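Local coordinates for sialidase B (Streptococcus pneumoniae serotype 4, PDB 4XJW), which cleaves terminal sialic acid residues from oligosaccharides, glycoproteins and glycolipids, acting as an exo-alpha-sialidase of glycosyl hydrolase family 33, at residues A[44-50]-A[64-70]; A[72-76]-A[89-95]. The protein carries 1 engineered substitution. All blocks are in the same frame, centred on the assembly; numbering follows the deposited sequence.

Interaction 1 of 2, residues A[44-50]-A[64-70]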
ATOM      1  N   ASN A  44      20.471   5.127  17.100  1.00 16.70           N
ATOM      2  CA  ASN A  44      19.892   5.651  18.334  1.00 18.82           C
ATOM      3  C   ASN A  44      18.495   6.194  18.020  1.00 18.96           C
ATOM      4  O   ASN A  44      18.145   6.328  16.843  1.00 18.29           O
ATOM      5  CB  ASN A  44      20.791   6.746  18.922  1.00 15.23           C
ATOM      6  CG  ASN A  44      22.177   6.234  19.293  1.00 17.41           C
ATOM      7  OD1 ASN A  44      22.321   5.146  19.846  1.00 21.32           O
ATOM      8  ND2 ASN A  44      23.205   7.015  18.972  1.00 20.42           N
ATOM      9  N   SER A  45      17.690   6.499  19.040  1.00 19.46           N
ATOM     10  CA  SER A  45      16.302   6.905  18.796  1.00 18.05           C
ATOM     11  C   SER A  45      16.189   8.162  17.918  1.00 15.78           C
ATOM     12  O   SER A  45      15.311   8.244  17.052  1.00 16.71           O
ATOM     13  CB  SER A  45      15.530   7.080  20.111  1.00 19.79           C
ATOM     14  OG  SER A  45      16.137   8.050  20.933  1.00 34.26           O
ATOM     15  N   LEU A  46      17.092   9.115  18.137  1.00 17.13           N
ATOM     16  CA  LEU A  46      17.194  10.332  17.331  1.00 14.22           C
ATOM     17  C   LEU A  46      18.670  10.664  17.178  1.00 16.63           C
ATOM     18  O   LEU A  46      19.382  10.793  18.175  1.00 18.25           O
ATOM     19  CB  LEU A  46      16.470  11.508  17.995  1.00 15.87           C
ATOM     20  CG  LEU A  46      16.714  12.874  17.338  1.00 14.30           C
ATOM     21  CD1 LEU A  46      16.136  12.930  15.932  1.00 17.49           C
ATOM     22  CD2 LEU A  46      16.162  14.017  18.166  1.00 17.39           C
ATOM     23  N   GLN A  47      19.137  10.787  15.937  1.00 14.05           N
ATOM     24  CA  GLN A  47      20.545  11.068  15.694  1.00 15.69           C
ATOM     25  C   GLN A  47      20.769  11.927  14.460  1.00 16.93           C
ATOM     26  O   GLN A  47      20.083  11.759  13.446  1.00 13.94           O
ATOM     27  CB  GLN A  47      21.346   9.771  15.571  1.00 12.90           C
ATOM     28  CG  GLN A  47      20.855   8.787  14.503  1.00 16.50           C
ATOM     29  CD  GLN A  47      21.632   7.482  14.524  1.00 16.65           C
ATOM     30  OE1 GLN A  47      22.070   7.019  15.585  1.00 15.62           O
ATOM     31  NE2 GLN A  47      21.822   6.887  13.356  1.00 15.29           N
ATOM     32  N   ALA A  48      21.717  12.860  14.566  1.00 15.28           N
ATOM     33  CA  ALA A  48      22.109  13.696  13.437  1.00 16.59           C
ATOM     34  C   ALA A  48      23.189  13.002  12.621  1.00 17.11           C
ATOM     35  O   ALA A  48      24.160  12.475  13.178  1.00 18.28           O
ATOM     36  CB  ALA A  48      22.602  15.069  13.922  1.00 14.19           C
ATOM     37  N   LEU A  49      23.022  12.992  11.302  1.00 15.08           N
ATOM     38  CA  LEU A  49      24.033  12.440  10.424  1.00 16.06           C
ATOM     39  C   LEU A  49      25.040  13.524  10.034  1.00 16.32           C
ATOM     40  O   LEU A  49      26.243  13.267   9.928  1.00 16.23           O
ATOM     41  CB  LEU A  49      23.376  11.838   9.179  1.00 16.08           C
ATOM     42  CG  LEU A  49      22.429  10.675   9.485  1.00 18.31           C
ATOM     43  CD1 LEU A  49      21.714  10.187   8.236  1.00 20.51           C
ATOM     44  CD2 LEU A  49      23.172   9.528  10.161  1.00 20.13           C
ATOM     45  N   PHE A  50      24.539  14.740   9.840  1.00 15.07           N
ATOM     46  CA  PHE A  50      25.342  15.863   9.375  1.00 13.87           C
ATOM     47  C   PHE A  50      24.823  17.118  10.036  1.00 17.93           C
ATOM     48  O   PHE A  50      23.609  17.312  10.137  1.00 16.87           O
ATOM     49  CB  PHE A  50      25.238  15.980   7.844  1.00 14.84           C
ATOM     50  CG  PHE A  50      25.859  17.229   7.274  1.00 21.12           C
ATOM     51  CD1 PHE A  50      27.218  17.281   6.992  1.00 25.34           C
ATOM     52  CD2 PHE A  50      25.076  18.345   7.004  1.00 20.27           C
ATOM     53  CE1 PHE A  50      27.788  18.431   6.458  1.00 27.96           C
ATOM     54  CE2 PHE A  50      25.637  19.495   6.467  1.00 27.59           C
ATOM     55  CZ  PHE A  50      26.995  19.537   6.195  1.00 25.32           C
ATOM     56  N   PHE A  64      21.971  23.906  10.998  1.00 13.59           N
ATOM     57  CA  PHE A  64      21.345  23.040  10.017  1.00 14.49           C
ATOM     58  C   PHE A  64      21.703  21.612  10.378  1.00 14.18           C
ATOM     59  O   PHE A  64      22.840  21.322  10.760  1.00 16.66           O
ATOM     60  CB  PHE A  64      21.876  23.353   8.630  1.00 13.75           C
ATOM     61  CG  PHE A  64      21.536  22.303   7.599  1.00 13.56           C
ATOM     62  CD1 PHE A  64      20.226  22.138   7.175  1.00 13.83           C
ATOM     63  CD2 PHE A  64      22.525  21.495   7.053  1.00 13.90           C
ATOM     64  CE1 PHE A  64      19.903  21.186   6.220  1.00 13.05           C
ATOM     65  CE2 PHE A  64      22.212  20.533   6.098  1.00 14.67           C
ATOM     66  CZ  PHE A  64      20.899  20.376   5.693  1.00 14.72           C
ATOM     67  N   SER A  65      20.744  20.708  10.256  1.00 12.70           N
ATOM     68  CA  SER A  65      21.037  19.311  10.515  1.00 13.10           C
ATOM     69  C   SER A  65      20.242  18.420   9.583  1.00 13.28           C
ATOM     70  O   SER A  65      19.132  18.777   9.174  1.00 14.17           O
ATOM     71  CB  SER A  65      20.712  18.953  11.962  1.00 14.12           C
ATOM     72  OG  SER A  65      19.306  18.885  12.159  1.00 18.84           O
ATOM     73  N   ILE A  66      20.844  17.291   9.213  1.00 11.45           N
ATOM     74  CA  ILE A  66      20.123  16.180   8.605  1.00 11.08           C
ATOM     75  C   ILE A  66      20.042  15.099   9.679  1.00 13.79           C
ATOM     76  O   ILE A  66      21.070  14.616  10.159  1.00 13.60           O
ATOM     77  CB  ILE A  66      20.845  15.642   7.358  1.00 10.05           C
ATOM     78  CG1 ILE A  66      20.903  16.707   6.264  1.00 11.51           C
ATOM     79  CG2 ILE A  66      20.148  14.385   6.846  1.00 13.65           C
ATOM     80  CD1 ILE A  66      21.906  16.386   5.134  1.00 13.16           C
ATOM     81  N   PHE A  67      18.829  14.730  10.080  1.00 11.83           N
ATOM     82  CA  PHE A  67      18.670  13.752  11.162  1.00 12.15           C
ATOM     83  C   PHE A  67      17.824  12.554  10.746  1.00  9.97           C
ATOM     84  O   PHE A  67      17.135  12.586   9.713  1.00 10.18           O
ATOM     85  CB  PHE A  67      18.069  14.400  12.420  1.00 13.93           C
ATOM     86  CG  PHE A  67      16.635  14.845  12.251  1.00 15.70           C
ATOM     87  CD1 PHE A  67      15.583  13.981  12.543  1.00 13.97           C
ATOM     88  CD2 PHE A  67      16.341  16.125  11.789  1.00 11.42           C
ATOM     89  CE1 PHE A  67      14.266  14.380  12.371  1.00 12.09           C
ATOM     90  CE2 PHE A  67      15.025  16.540  11.627  1.00 13.50           C
ATOM     91  CZ  PHE A  67      13.981  15.656  11.913  1.00 13.60           C
ATOM     92  N   MET A  68      17.888  11.501  11.556  1.00  9.34           N
ATOM     93  CA  MET A  68      17.020  10.344  11.398  1.00 10.59           C
ATOM     94  C   MET A  68      16.524   9.871  12.755  1.00 12.57           C
ATOM     95  O   MET A  68      17.043  10.272  13.809  1.00 13.61           O
ATOM     96  CB  MET A  68      17.735   9.189  10.701  1.00 12.58           C
ATOM     97  CG  MET A  68      18.925   8.651  11.483  1.00 12.07           C
ATOM     98  SD  MET A  68      19.683   7.200  10.716  1.00 14.54           S
ATOM     99  CE  MET A  68      18.524   5.910  11.154  1.00 15.71           C
ATOM    100  N   ARG A  69      15.520   9.009  12.720  1.00 11.74           N
ATOM    101  CA  ARG A  69      14.979   8.395  13.927  1.00 10.69           C
ATOM    102  C   ARG A  69      15.013   6.890  13.764  1.00 10.94           C
ATOM    103  O   ARG A  69      15.079   6.383  12.635  1.00 13.01           O
ATOM    104  CB  ARG A  69      13.537   8.848  14.181  1.00 11.36           C
ATOM    105  CG  ARG A  69      13.384  10.322  14.506  1.00 16.07           C
ATOM    106  CD  ARG A  69      11.951  10.643  14.921  1.00 19.16           C
ATOM    107  NE  ARG A  69      11.757  12.070  15.172  1.00 21.79           N
ATOM    108  CZ  ARG A  69      11.949  12.662  16.350  1.00 18.76           C
ATOM    109  NH1 ARG A  69      12.348  11.958  17.403  1.00 17.45           N
ATOM    110  NH2 ARG A  69      11.756  13.969  16.475  1.00 25.00           N
ATOM    111  N   ASP A  70      14.969   6.170  14.880  1.00 15.08           N
ATOM    112  CA  ASP A  70      15.025   4.715  14.801  1.00 13.16           C
ATOM    113  C   ASP A  70      13.727   4.091  14.263  1.00 12.62           C
ATOM    114  O   ASP A  70      13.617   2.874  14.157  1.00 14.00           O
ATOM    115  CB  ASP A  70      15.464   4.085  16.131  1.00 14.66           C
ATOM    116  CG  ASP A  70      14.446   4.266  17.241  1.00 18.35           C
ATOM    117  OD1 ASP A  70      13.393   4.884  17.001  1.00 17.58           O
ATOM    118  OD2 ASP A  70      14.722   3.791  18.364  1.00 23.31           O
TER
HETATM  119  O   HOH W   1      12.823   9.190  17.949  1.00 25.00           O

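Interaction 2 of 2, residues A[72-76]-A[89-95]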
ATOM      1  N   GLY A  72      12.860   5.050  11.294  1.00 13.07           N
ATOM      2  CA  GLY A  72      13.135   5.134   9.871  1.00  9.58           C
ATOM      3  C   GLY A  72      12.815   6.500   9.284  1.00 10.45           C
ATOM      4  O   GLY A  72      12.985   6.703   8.079  1.00 11.05           O
ATOM      5  N   GLU A  73      12.346   7.428  10.121  1.00  9.97           N
ATOM      6  CA  GLU A  73      12.082   8.797   9.693  1.00 12.54           C
ATOM      7  C   GLU A  73      13.379   9.519   9.320  1.00  9.82           C
ATOM      8  O   GLU A  73      14.413   9.305   9.952  1.00 11.13           O
ATOM      9  CB  GLU A  73      11.365   9.545  10.821  1.00 10.47           C
ATOM     10  CG  GLU A  73      11.134  11.041  10.593  1.00 10.85           C
ATOM     11  CD  GLU A  73      10.343  11.651  11.724  1.00 22.27           C
ATOM     12  OE1 GLU A  73       9.363  11.011  12.154  1.00 21.57           O
ATOM     13  OE2 GLU A  73      10.721  12.746  12.196  1.00 22.07           O
ATOM     14  N   ILE A  74      13.324  10.362   8.294  1.00  8.01           N
ATOM     15  CA  ILE A  74      14.432  11.244   7.945  1.00 11.59           C
ATOM     16  C   ILE A  74      13.923  12.682   7.986  1.00 11.99           C
ATOM     17  O   ILE A  74      12.754  12.942   7.687  1.00 11.46           O
ATOM     18  CB  ILE A  74      14.994  10.918   6.532  1.00 10.61           C
ATOM     19  CG1 ILE A  74      16.396  11.505   6.330  1.00 14.86           C
ATOM     20  CG2 ILE A  74      14.063  11.431   5.448  1.00 12.72           C
ATOM     21  CD1 ILE A  74      17.489  10.763   7.083  1.00 12.37           C
ATOM     22  N   GLY A  75      14.790  13.623   8.356  1.00 11.20           N
ATOM     23  CA  GLY A  75      14.388  15.012   8.372  1.00 10.79           C
ATOM     24  C   GLY A  75      15.551  15.974   8.362  1.00 10.87           C
ATOM     25  O   GLY A  75      16.725  15.563   8.384  1.00 11.57           O
ATOM     26  N   VAL A  76      15.212  17.259   8.280  1.00 10.08           N
ATOM     27  CA  VAL A  76      16.191  18.330   8.422  1.00 11.24           C
ATOM     28  C   VAL A  76      15.656  19.403   9.360  1.00 11.77           C
ATOM     29  O   VAL A  76      14.443  19.590   9.500  1.00 11.56           O
ATOM     30  CB  VAL A  76      16.564  19.018   7.093  1.00 11.61           C
ATOM     31  CG1 VAL A  76      17.249  18.040   6.139  1.00 12.06           C
ATOM     32  CG2 VAL A  76      15.342  19.661   6.454  1.00 15.55           C
ATOM     33  N   PHE A  89      11.523  19.893   8.661  1.00 12.65           N
ATOM     34  CA  PHE A  89      10.840  19.096   7.636  1.00 15.35           C
ATOM     35  C   PHE A  89      11.248  17.648   7.787  1.00 11.89           C
ATOM     36  O   PHE A  89      12.418  17.349   7.999  1.00 13.63           O
ATOM     37  CB  PHE A  89      11.223  19.560   6.229  1.00 13.30           C
ATOM     38  CG  PHE A  89      11.051  21.026   6.020  1.00 17.45           C
ATOM     39  CD1 PHE A  89       9.796  21.605   6.135  1.00 18.12           C
ATOM     40  CD2 PHE A  89      12.138  21.828   5.721  1.00 19.13           C
ATOM     41  CE1 PHE A  89       9.626  22.971   5.952  1.00 23.69           C
ATOM     42  CE2 PHE A  89      11.975  23.191   5.537  1.00 23.39           C
ATOM     43  CZ  PHE A  89      10.718  23.757   5.653  1.00 17.92           C
ATOM     44  N   SER A  90      10.287  16.741   7.664  1.00 10.89           N
ATOM     45  CA  SER A  90      10.606  15.333   7.833  1.00 11.09           C
ATOM     46  C   SER A  90       9.545  14.464   7.188  1.00 11.22           C
ATOM     47  O   SER A  90       8.452  14.937   6.866  1.00 14.08           O
ATOM     48  CB  SER A  90      10.714  14.989   9.323  1.00 11.65           C
ATOM     49  OG  SER A  90       9.428  15.025   9.916  1.00 13.76           O
ATOM     50  N   ARG A  91       9.874  13.191   6.987  1.00  8.46           N
ATOM     51  CA  ARG A  91       8.866  12.212   6.647  1.00 10.05           C
ATOM     52  C   ARG A  91       9.188  10.876   7.296  1.00 10.74           C
ATOM     53  O   ARG A  91      10.323  10.402   7.225  1.00  9.29           O
ATOM     54  CB  ARG A  91       8.743  12.009   5.140  1.00  8.75           C
ATOM     55  CG  ARG A  91       7.420  11.347   4.780  1.00  9.28           C
ATOM     56  CD  ARG A  91       7.486  10.702   3.398  1.00 10.84           C
ATOM     57  NE  ARG A  91       8.106   9.381   3.436  1.00 10.13           N
ATOM     58  CZ  ARG A  91       8.193   8.578   2.380  1.00  9.77           C
ATOM     59  NH1 ARG A  91       7.699   8.980   1.213  1.00  9.98           N
ATOM     60  NH2 ARG A  91       8.773   7.384   2.503  1.00 12.00           N
ATOM     61  N   PRO A  92       8.181  10.249   7.914  1.00  9.16           N
ATOM     62  CA  PRO A  92       8.360   8.895   8.451  1.00  9.00           C
ATOM     63  C   PRO A  92       8.725   7.881   7.360  1.00  9.76           C
ATOM     64  O   PRO A  92       8.571   8.175   6.162  1.00  9.14           O
ATOM     65  CB  PRO A  92       6.972   8.566   9.009  1.00 10.43           C
ATOM     66  CG  PRO A  92       6.443   9.921   9.434  1.00 10.26           C
ATOM     67  CD  PRO A  92       6.894  10.840   8.331  1.00 12.46           C
ATOM     68  N   ALA A  93       9.203   6.711   7.796  1.00  9.24           N
ATOM     69  CA  ALA A  93       9.387   5.534   6.938  1.00  8.19           C
ATOM     70  C   ALA A  93      10.128   5.861   5.652  1.00 10.45           C
ATOM     71  O   ALA A  93       9.646   5.557   4.565  1.00 10.32           O
ATOM     72  CB  ALA A  93       8.033   4.881   6.627  1.00 10.92           C
ATOM     73  N   SER A  94      11.295   6.480   5.777  1.00  9.14           N
ATOM     74  CA  SER A  94      12.079   6.867   4.600  1.00  9.29           C
ATOM     75  C   SER A  94      13.335   6.021   4.347  1.00 11.28           C
ATOM     76  O   SER A  94      13.967   6.168   3.299  1.00 12.23           O
ATOM     77  CB  SER A  94      12.449   8.350   4.689  1.00  9.55           C
ATOM     78  OG  SER A  94      11.293   9.161   4.626  1.00  9.98           O
ATOM     79  N   LEU A  95      13.697   5.151   5.294  1.00 11.08           N
ATOM     80  CA  LEU A  95      15.012   4.494   5.279  1.00 10.81           C
ATOM     81  C   LEU A  95      14.939   2.975   5.273  1.00 10.26           C
ATOM     82  O   LEU A  95      13.944   2.383   5.681  1.00 11.29           O
ATOM     83  CB  LEU A  95      15.807   4.891   6.534  1.00 10.86           C
ATOM     84  CG  LEU A  95      16.167   6.361   6.691  1.00 12.59           C
ATOM     85  CD1 LEU A  95      16.835   6.605   8.042  1.00 13.28           C
ATOM     86  CD2 LEU A  95      17.087   6.803   5.585  1.00 16.69           C
TER

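Interaction 1 of 2, residues A[44-50]-A[64-70]
Q47 and M68 face each other in a hydrogen-bonded pair of antiparallel strands, with two nearly straight backbone bonds, Q47 N to M68 O at 3.0 Å and M68 N to Q47 O at 2.9 Å. Farther along, the carbonyl of I66 serves two donors. L49 N gives it a firm bond of 2.8 Å, while F50 N adds a weak one at 3.5 Å; I66 N then returns a bond to F50 O, and the register moves by one residue. At the other end D70 N closes on S45 O at 3.0 Å.

Of the side-chain contacts with a polar character, the Q47 amide lies beside the M68 thioether. Both residues place CG between the backbone N and the carbonyl carbon (chi1 56° and 63°), which brings the amide NE2 within 3.4 Å of M68 SD, a weak N-H to sulfur bond. Thioether and amide suit this buried place: the sulfur is a soft acceptor, while Q47 OE1 takes N44 N and also the backbone N of K164. A water joins S45 O to R69 NH1 at the edge of the guanidinium, and E73 forms a salt bridge with R69 NE.

The apolar contacts fall on both faces. L46 CD1 lies over one face of the R69 guanidinium and also reaches F67 CD1 at 3.6 Å, so one methyl group serves a flat cation and an aromatic ring. At the far end of the pairing, the F50 and F64 rings meet rim to rim, CE2 to CE2, their planes at 66°. L49 and F50 opposite I66 form a classic beta bulge, here within an antiparallel hairpin of the concanavalin-like N-terminal sialidase domain.

Interaction 2 of 2, residues A[72-76]-A[89-95]
E73 swings CG opposite its backbone N (chi1 174°) and stays extended, which lays its chain alongside P92 and brings OE2 beside S90 OG. S90 turns OG between its own N and carbonyl carbon (chi1 71°) and gives OE2 a weak bond at 3.5 Å. With OE2 already engaged by a charged partner, the serine is its lesser one. The branched I74 lays CG2 on S94 CB at 3.6 Å, an approach that the small serine allows, and CD1 extends to L95 CD2.

Between these groups the backbones pair antiparallel. I74 and R91 exchange bonds, as do V76 and F89, where V76 N to F89 O measures 2.8 Å. In the non-hydrogen-bonded pair between them, G75 and S90 have CA atoms 3.8 Å apart, and a CB on G75 would run into S90 CB and F89 O, so glycine suits the place. V76 CG2 meets the F89 ring at its edge.

Past the strands, S94 N binds G72 O at 2.9 Å. At the positive phi of G72, 100°, a CB would be pressed against the carbonyl O of the preceding residue, which glycine avoids. R91 holds the turn from within: NE donates to P92 O at 3.0 Å and NH2 to A93 O, both nearly in the guanidinium plane, while NH1 reaches the carbonyl of S644. Three carbonyl oxygens thus grip the buried guanidinium, one on each nitrogen, which probably fixes its rotation and the course of residues 92 and 93.

In the fold
From the N terminus, strand 46-53 runs out and strand 63-69 returns beside it, so interaction 1 closes the first loop. A tight connection at residues 70-73 leads into strand 74-80, and strand 85-91 comes back against it to close the second in interaction 2. The two are in series, neither nested nor crossed, and share one antiparallel sheet: strands 63-69 and 74-80 are neighbours, with a probable hydrogen bond from F67 N to G75 O. The four strands form a meander at one side of the N-terminal domain. The backbone O of D70 bonds to S610 OG, tying the turn after strand 63-69 to the later, propeller-forming part of the chain.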